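Local coordinates for protein tRNA dimethylallyltransferase (Bacillus halodurans, PDB 3EXA) that probably transfers a dimethylallyl group from dimethylallyl diphosphate to the N6 atom of adenine 37 in tRNAs that read codons beginning with uridine, at residues 9-17 against 204-212; 100-110 against 270-281. All coordinates share one frame; numbering follows the deposited sequence.

Contact 1 of 2, residues 9-17 against 204-212; sequences VGPTAVGKT and LYDRINRRV
Arg207 sets out with CG anti to its carbonyl carbon and then bends at chi3 (62°), which lays the guanidinium edge against the backbone oxygen of Ala13. The grip is side-on: NE and NH2 of Arg207 each stand 2.8 Å from Ala13 O, which lies close to the guanidinium plane. NE comes in almost straight at the end of the carbonyl bond, while NH2 stands well out of the carbonyl plane, and the bonds are bent (144° and 142°) because two donors share one acceptor. Leu204, with CG anti to the backbone N, sends its two methyls to different partners: CD1 lies 3.6 Å from Val14 CG1, and CD2 meets the ring of Pro11. Ala13 is small enough for its CB to rest against the helix between Arg207 CB and Ile208 CG1. The Thr12 methyl CG2 sits over one face of the Arg211 guanidinium. Within the loop, which has the Walker A (P-loop) pattern and is the predicted ATP site, Lys16 NZ donates to Pro11 O at 2.7 Å. The loop leaves strand 4-9 and enters helix 16-25; helix 201-218 flanks it, while Leu275 of helix 256-279 packs on Pro11 and Leu197 of strand 191-198 on Val14.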
# COMPACT_ATOMS: atom_id res chain seq x y z
N VAL A 9 -34.33 -0.39 -4.62
CA VAL A 9 -33.79 -0.56 -3.28
C VAL A 9 -34.91 -0.48 -2.25
O VAL A 9 -36.01 -0.04 -2.56
CB VAL A 9 -32.81 0.55 -2.99
CG1 VAL A 9 -31.76 0.62 -4.11
CG2 VAL A 9 -33.57 1.87 -2.91
N GLY A 10 -34.60 -0.88 -1.02
CA GLY A 10 -35.59 -0.86 0.04
C GLY A 10 -35.30 -1.98 1.02
O GLY A 10 -34.53 -2.89 0.70
N PRO A 11 -35.88 -1.95 2.23
CA PRO A 11 -35.67 -2.98 3.25
C PRO A 11 -36.22 -4.34 2.83
O PRO A 11 -36.66 -4.51 1.69
CB PRO A 11 -36.40 -2.42 4.47
CG PRO A 11 -37.53 -1.66 3.83
CD PRO A 11 -36.82 -0.93 2.71
N THR A 12 -36.21 -5.31 3.74
CA THR A 12 -36.72 -6.65 3.45
C THR A 12 -38.22 -6.73 3.69
O THR A 12 -38.75 -6.04 4.56
CB THR A 12 -36.11 -7.74 4.38
OG1 THR A 12 -34.83 -7.33 4.85
CG2 THR A 12 -35.99 -9.07 3.63
N ALA A 13 -38.88 -7.57 2.91
CA ALA A 13 -40.31 -7.81 3.02
C ALA A 13 -41.23 -6.77 2.41
O ALA A 13 -42.45 -6.83 2.60
CB ALA A 13 -40.68 -8.04 4.48
N VAL A 14 -40.68 -5.82 1.66
CA VAL A 14 -41.50 -4.79 1.02
C VAL A 14 -41.94 -5.17 -0.39
O VAL A 14 -42.55 -4.37 -1.09
CB VAL A 14 -40.77 -3.43 0.93
CG1 VAL A 14 -40.70 -2.78 2.29
CG2 VAL A 14 -39.37 -3.63 0.37
N GLY A 15 -41.63 -6.39 -0.83
CA GLY A 15 -42.06 -6.79 -2.16
C GLY A 15 -41.15 -6.37 -3.28
O GLY A 15 -41.60 -6.11 -4.40
N LYS A 16 -39.86 -6.31 -2.98
CA LYS A 16 -38.84 -5.92 -3.94
C LYS A 16 -38.70 -6.93 -5.08
O LYS A 16 -38.43 -6.56 -6.22
CB LYS A 16 -37.52 -5.76 -3.21
CG LYS A 16 -36.81 -4.45 -3.50
CD LYS A 16 -36.19 -3.80 -2.26
CE LYS A 16 -35.13 -4.67 -1.60
NZ LYS A 16 -35.73 -5.63 -0.63
N THR A 17 -38.90 -8.21 -4.78
CA THR A 17 -38.79 -9.24 -5.82
C THR A 17 -39.90 -9.15 -6.86
O THR A 17 -39.64 -8.96 -8.05
CB THR A 17 -38.80 -10.66 -5.22
OG1 THR A 17 -37.65 -10.83 -4.38
CG2 THR A 17 -38.78 -11.71 -6.33
N LEU A 204 -44.52 -3.48 8.24
CA LEU A 204 -43.23 -4.01 7.81
C LEU A 204 -42.62 -4.96 8.84
O LEU A 204 -42.08 -6.01 8.48
CB LEU A 204 -42.26 -2.86 7.55
CG LEU A 204 -40.86 -3.34 7.14
CD1 LEU A 204 -40.93 -3.88 5.73
CD2 LEU A 204 -39.84 -2.21 7.23
N TYR A 205 -42.70 -4.60 10.12
CA TYR A 205 -42.15 -5.43 11.19
C TYR A 205 -42.85 -6.77 11.29
O TYR A 205 -42.20 -7.82 11.38
CB TYR A 205 -42.23 -4.70 12.55
CG TYR A 205 -41.17 -3.62 12.76
CD1 TYR A 205 -40.16 -3.42 11.81
CD2 TYR A 205 -41.18 -2.81 13.89
CE1 TYR A 205 -39.18 -2.44 11.99
CE2 TYR A 205 -40.20 -1.81 14.08
CZ TYR A 205 -39.20 -1.64 13.11
OH TYR A 205 -38.22 -0.67 13.24
N ASP A 206 -44.18 -6.76 11.26
CA ASP A 206 -44.93 -8.02 11.35
C ASP A 206 -44.57 -8.92 10.19
O ASP A 206 -44.42 -10.13 10.36
CB ASP A 206 -46.43 -7.76 11.33
CG ASP A 206 -46.92 -7.12 12.61
OD1 ASP A 206 -48.14 -6.88 12.72
OD2 ASP A 206 -46.09 -6.86 13.51
N ARG A 207 -44.43 -8.34 9.00
CA ARG A 207 -44.09 -9.16 7.84
C ARG A 207 -42.68 -9.72 7.98
O ARG A 207 -42.37 -10.76 7.41
CB ARG A 207 -44.22 -8.34 6.54
CG ARG A 207 -45.65 -8.09 6.07
CD ARG A 207 -45.68 -6.99 5.03
NE ARG A 207 -44.92 -7.35 3.84
CZ ARG A 207 -45.42 -8.02 2.81
NH1 ARG A 207 -46.68 -8.40 2.82
NH2 ARG A 207 -44.64 -8.33 1.77
N ILE A 208 -41.83 -9.02 8.75
CA ILE A 208 -40.46 -9.47 8.96
C ILE A 208 -40.45 -10.62 9.98
O ILE A 208 -39.70 -11.58 9.81
CB ILE A 208 -39.56 -8.29 9.43
CG1 ILE A 208 -39.38 -7.30 8.26
CG2 ILE A 208 -38.22 -8.80 9.94
CD1 ILE A 208 -38.63 -6.04 8.61
N ASN A 209 -41.30 -10.54 11.00
CA ASN A 209 -41.37 -11.61 11.99
C ASN A 209 -41.93 -12.88 11.35
O ASN A 209 -41.45 -13.99 11.60
CB ASN A 209 -42.26 -11.23 13.17
CG ASN A 209 -41.76 -10.02 13.93
OD1 ASN A 209 -40.55 -9.83 14.10
ND2 ASN A 209 -42.68 -9.21 14.40
N ARG A 210 -42.96 -12.71 10.53
CA ARG A 210 -43.55 -13.86 9.87
C ARG A 210 -42.52 -14.46 8.89
O ARG A 210 -42.48 -15.67 8.68
CB ARG A 210 -44.84 -13.45 9.14
CG ARG A 210 -45.39 -14.49 8.19
CD ARG A 210 -45.60 -15.81 8.90
NE ARG A 210 -46.13 -16.82 8.00
CZ ARG A 210 -46.17 -18.12 8.28
NH1 ARG A 210 -45.70 -18.55 9.44
NH2 ARG A 210 -46.67 -18.98 7.41
N ARG A 211 -41.69 -13.61 8.30
CA ARG A 211 -40.69 -14.12 7.38
C ARG A 211 -39.78 -15.05 8.18
O ARG A 211 -39.40 -16.12 7.70
CB ARG A 211 -39.86 -12.97 6.80
CG ARG A 211 -39.60 -13.08 5.30
CD ARG A 211 -38.12 -13.24 4.98
NE ARG A 211 -37.25 -12.43 5.84
CZ ARG A 211 -36.06 -11.95 5.48
NH1 ARG A 211 -35.34 -11.23 6.33
NH2 ARG A 211 -35.60 -12.18 4.25
N VAL A 212 -39.44 -14.66 9.41
CA VAL A 212 -38.57 -15.48 10.26
C VAL A 212 -39.20 -16.83 10.58
O VAL A 212 -38.56 -17.88 10.44
CB VAL A 212 -38.22 -14.76 11.58
CG1 VAL A 212 -37.44 -15.70 12.51
CG2 VAL A 212 -37.39 -13.54 11.28

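Contact 2 of 2, residues 100-110 against 270-281; sequences GTGLYVNAVIH and YAKRQLTWFRNK
Gly102 and Trp277 meet where two helices run nearly parallel in a P-loop-type alpha/beta fold: the short segments 102-110 and 270-279 lie 25° apart, with their axes 11.2 Å from each other at closest approach. The tight part is at the start of helix 102-110. Gly102 CA comes edge-on to the indole, 3.0 Å from Trp277 NE1, and glycine suits the place because a CB would run into that nitrogen. Trp277, its CG anti to the backbone N (chi1 -177°), reaches across to this first turn; farther along the same border of the indole, Asn106 ND2 approaches CZ2 of the benzo ring obliquely, the amide plane turned 56° from the indole. Phe278 fills the deeper layer: Val105 CG2 touches the rim of its ring, 3.7 Å from CE2, and Gly100 O also lies at that rim. A flat, apolar phenyl and a branched valine fit here, where both are buried. Thr101, the N-cap of helix 102-110, is inferred by similarity to interact with substrate tRNA, as is 272-279; here its OG1 is hydrogen-bonded to Asn132 of the second subunit. The far end is more polar and partly exposed, with few, weakly bonded contacts. Lysine suits it by its length, which carries NZ from beyond the helix end to Asn106 and His110. Bent at chi2 and chi3, the Lys281 chain brings NZ near the edge of the His110 ring and makes a weak hydrogen bond to Asn106 OD1, at 3.0 Å.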
# COMPACT_ATOMS: atom_id res chain seq x y z
N GLY A 100 -30.17 -5.71 -1.99
CA GLY A 100 -28.80 -5.49 -1.57
C GLY A 100 -28.59 -4.40 -0.54
O GLY A 100 -29.52 -3.67 -0.18
N THR A 101 -27.37 -4.30 -0.03
CA THR A 101 -27.05 -3.27 0.96
C THR A 101 -26.48 -2.08 0.21
O THR A 101 -25.93 -2.23 -0.89
CB THR A 101 -25.99 -3.74 1.98
OG1 THR A 101 -24.71 -3.76 1.35
CG2 THR A 101 -26.32 -5.13 2.49
N GLY A 102 -26.58 -0.91 0.83
CA GLY A 102 -26.09 0.31 0.21
C GLY A 102 -24.66 0.23 -0.28
O GLY A 102 -24.31 0.82 -1.30
N LEU A 103 -23.83 -0.51 0.45
CA LEU A 103 -22.43 -0.66 0.09
C LEU A 103 -22.22 -1.22 -1.31
O LEU A 103 -21.39 -0.71 -2.06
CB LEU A 103 -21.73 -1.56 1.09
CG LEU A 103 -20.81 -0.88 2.09
CD1 LEU A 103 -20.24 -1.94 3.01
CD2 LEU A 103 -19.70 -0.15 1.35
N TYR A 104 -22.96 -2.26 -1.65
CA TYR A 104 -22.82 -2.90 -2.96
C TYR A 104 -23.47 -2.10 -4.09
O TYR A 104 -22.95 -2.05 -5.20
CB TYR A 104 -23.40 -4.32 -2.92
CG TYR A 104 -22.56 -5.32 -2.13
CD1 TYR A 104 -22.17 -5.05 -0.81
CD2 TYR A 104 -22.14 -6.52 -2.71
CE1 TYR A 104 -21.40 -5.97 -0.08
CE2 TYR A 104 -21.37 -7.44 -1.99
CZ TYR A 104 -21.00 -7.16 -0.67
OH TYR A 104 -20.22 -8.05 0.05
N VAL A 105 -24.61 -1.47 -3.79
CA VAL A 105 -25.30 -0.67 -4.80
C VAL A 105 -24.56 0.63 -5.09
O VAL A 105 -24.40 0.99 -6.25
CB VAL A 105 -26.77 -0.34 -4.38
CG1 VAL A 105 -27.55 -1.62 -4.14
CG2 VAL A 105 -26.78 0.52 -3.14
N ASN A 106 -24.10 1.32 -4.05
CA ASN A 106 -23.38 2.57 -4.27
C ASN A 106 -22.07 2.37 -5.01
O ASN A 106 -21.67 3.22 -5.79
CB ASN A 106 -23.08 3.29 -2.96
CG ASN A 106 -24.31 3.91 -2.37
OD1 ASN A 106 -25.37 3.92 -2.99
ND2 ASN A 106 -24.18 4.45 -1.17
N ALA A 107 -21.42 1.24 -4.76
CA ALA A 107 -20.16 0.97 -5.41
C ALA A 107 -20.34 0.78 -6.91
O ALA A 107 -19.46 1.11 -7.70
CB ALA A 107 -19.51 -0.25 -4.80
N VAL A 108 -21.50 0.25 -7.31
CA VAL A 108 -21.80 0.01 -8.72
C VAL A 108 -22.30 1.26 -9.43
O VAL A 108 -21.88 1.56 -10.54
CB VAL A 108 -22.88 -1.07 -8.88
CG1 VAL A 108 -23.42 -1.07 -10.30
CG2 VAL A 108 -22.30 -2.43 -8.51
N ILE A 109 -23.21 1.98 -8.79
CA ILE A 109 -23.77 3.16 -9.42
C ILE A 109 -22.82 4.34 -9.45
O ILE A 109 -23.09 5.33 -10.12
CB ILE A 109 -25.07 3.61 -8.74
CG1 ILE A 109 -24.78 4.10 -7.32
CG2 ILE A 109 -26.06 2.47 -8.71
CD1 ILE A 109 -26.00 4.73 -6.66
N HIS A 110 -21.70 4.23 -8.73
CA HIS A 110 -20.73 5.32 -8.69
C HIS A 110 -19.38 4.91 -9.25
O HIS A 110 -18.49 5.74 -9.41
CB HIS A 110 -20.56 5.84 -7.26
CG HIS A 110 -21.74 6.59 -6.74
ND1 HIS A 110 -22.39 6.25 -5.57
CD2 HIS A 110 -22.39 7.68 -7.22
CE1 HIS A 110 -23.38 7.09 -5.35
NE2 HIS A 110 -23.40 7.97 -6.33
N TYR A 270 -32.08 -4.43 11.22
CA TYR A 270 -31.35 -4.35 9.97
C TYR A 270 -32.19 -3.69 8.86
O TYR A 270 -31.65 -3.05 7.96
CB TYR A 270 -30.89 -5.74 9.55
CG TYR A 270 -30.14 -5.80 8.25
CD1 TYR A 270 -30.80 -6.02 7.05
CD2 TYR A 270 -28.75 -5.64 8.22
CE1 TYR A 270 -30.10 -6.08 5.84
CE2 TYR A 270 -28.05 -5.70 7.03
CZ TYR A 270 -28.73 -5.92 5.84
OH TYR A 270 -28.03 -5.96 4.66
N ALA A 271 -33.51 -3.86 8.93
CA ALA A 271 -34.40 -3.25 7.94
C ALA A 271 -34.39 -1.75 8.20
O ALA A 271 -34.24 -0.95 7.27
CB ALA A 271 -35.82 -3.80 8.08
N LYS A 272 -34.54 -1.37 9.46
CA LYS A 272 -34.55 0.04 9.85
C LYS A 272 -33.25 0.74 9.40
O LYS A 272 -33.27 1.91 9.04
CB LYS A 272 -34.71 0.17 11.37
CG LYS A 272 -34.72 1.59 11.91
CD LYS A 272 -34.57 1.58 13.43
CE LYS A 272 -33.22 0.98 13.84
NZ LYS A 272 -33.03 0.78 15.31
N ARG A 273 -32.14 0.01 9.42
CA ARG A 273 -30.87 0.57 9.01
C ARG A 273 -30.76 0.66 7.50
O ARG A 273 -30.16 1.59 6.97
CB ARG A 273 -29.71 -0.26 9.57
CG ARG A 273 -29.05 0.40 10.75
CD ARG A 273 -28.41 -0.59 11.71
NE ARG A 273 -27.92 0.11 12.88
CZ ARG A 273 -28.68 0.88 13.67
NH1 ARG A 273 -28.15 1.49 14.71
NH2 ARG A 273 -29.98 1.02 13.41
N GLN A 274 -31.35 -0.30 6.80
CA GLN A 274 -31.29 -0.28 5.35
C GLN A 274 -32.12 0.88 4.80
O GLN A 274 -31.74 1.52 3.82
CB GLN A 274 -31.77 -1.61 4.79
CG GLN A 274 -30.73 -2.71 4.93
CD GLN A 274 -29.64 -2.61 3.87
OE1 GLN A 274 -29.88 -2.86 2.69
NE2 GLN A 274 -28.42 -2.23 4.29
N LEU A 275 -33.25 1.15 5.46
CA LEU A 275 -34.13 2.24 5.06
C LEU A 275 -33.45 3.58 5.30
O LEU A 275 -33.49 4.48 4.45
CB LEU A 275 -35.44 2.17 5.85
CG LEU A 275 -36.64 1.54 5.13
CD1 LEU A 275 -37.69 1.08 6.12
CD2 LEU A 275 -37.22 2.57 4.17
N THR A 276 -32.81 3.72 6.45
CA THR A 276 -32.12 4.94 6.79
C THR A 276 -31.04 5.24 5.75
O THR A 276 -30.93 6.37 5.27
CB THR A 276 -31.50 4.85 8.20
OG1 THR A 276 -32.53 5.05 9.18
CG2 THR A 276 -30.41 5.90 8.39
N TRP A 277 -30.28 4.23 5.38
CA TRP A 277 -29.25 4.44 4.40
C TRP A 277 -29.81 4.91 3.07
O TRP A 277 -29.31 5.88 2.51
CB TRP A 277 -28.46 3.16 4.18
CG TRP A 277 -27.34 3.34 3.23
CD1 TRP A 277 -26.98 2.50 2.22
CD2 TRP A 277 -26.39 4.42 3.21
NE1 TRP A 277 -25.87 2.98 1.57
CE2 TRP A 277 -25.49 4.16 2.15
CE3 TRP A 277 -26.23 5.59 3.97
CZ2 TRP A 277 -24.42 5.02 1.85
CZ3 TRP A 277 -25.16 6.44 3.67
CH2 TRP A 277 -24.28 6.15 2.61
N PHE A 278 -30.84 4.26 2.54
CA PHE A 278 -31.39 4.68 1.26
C PHE A 278 -32.15 6.00 1.32
O PHE A 278 -32.14 6.77 0.36
CB PHE A 278 -32.27 3.58 0.66
CG PHE A 278 -31.49 2.40 0.21
CD1 PHE A 278 -31.76 1.13 0.71
CD2 PHE A 278 -30.43 2.55 -0.68
CE1 PHE A 278 -30.98 0.04 0.36
CE2 PHE A 278 -29.63 1.47 -1.04
CZ PHE A 278 -29.90 0.21 -0.52
N ARG A 279 -32.80 6.26 2.46
CA ARG A 279 -33.54 7.51 2.65
C ARG A 279 -32.54 8.66 2.59
O ARG A 279 -32.90 9.79 2.26
CB ARG A 279 -34.24 7.52 4.01
CG ARG A 279 -35.61 6.87 4.03
CD ARG A 279 -36.57 7.66 3.15
NE ARG A 279 -37.94 7.15 3.19
CZ ARG A 279 -38.97 7.75 2.61
NH1 ARG A 279 -38.79 8.88 1.94
NH2 ARG A 279 -40.19 7.22 2.70
N ASN A 280 -31.29 8.35 2.91
CA ASN A 280 -30.23 9.34 2.92
C ASN A 280 -29.62 9.51 1.53
O ASN A 280 -28.74 10.35 1.34
CB ASN A 280 -29.14 8.94 3.91
CG ASN A 280 -28.53 10.13 4.62
OD1 ASN A 280 -27.49 10.02 5.26
ND2 ASN A 280 -29.19 11.28 4.51
N LYS A 281 -30.07 8.72 0.57
CA LYS A 281 -29.54 8.83 -0.79
C LYS A 281 -30.44 9.72 -1.66
O LYS A 281 -31.62 9.43 -1.83
CB LYS A 281 -29.41 7.44 -1.44
CG LYS A 281 -28.41 6.53 -0.75
CD LYS A 281 -27.32 6.09 -1.72
CE LYS A 281 -26.53 7.28 -2.24
NZ LYS A 281 -25.52 6.87 -3.26

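Contacts 1 and 2 have centres about 16 Å apart, yet they touch directly, because helix 256-279 lies against both the loop 9-17 and helix 201-218. Pro11 CD rests 3.5 Å from Leu275 CG, Ile208 CD1 is 3.6 Å from Ala271 CB, and Val9 CG2 packs against Phe278 CG at 3.8 Å. Leu275 and Ala271 thus face the loop and helix 201-218, while Phe278 is shared between the strand end before the loop and segment 100-110. Thr12 and Thr101 are about 9 Å apart at their nearest side-chain atoms, which places the presumed phosphate-binding loop close to residues thought to interact with tRNA, consistent with one shared reaction site for dimethylallyl diphosphate and tRNA.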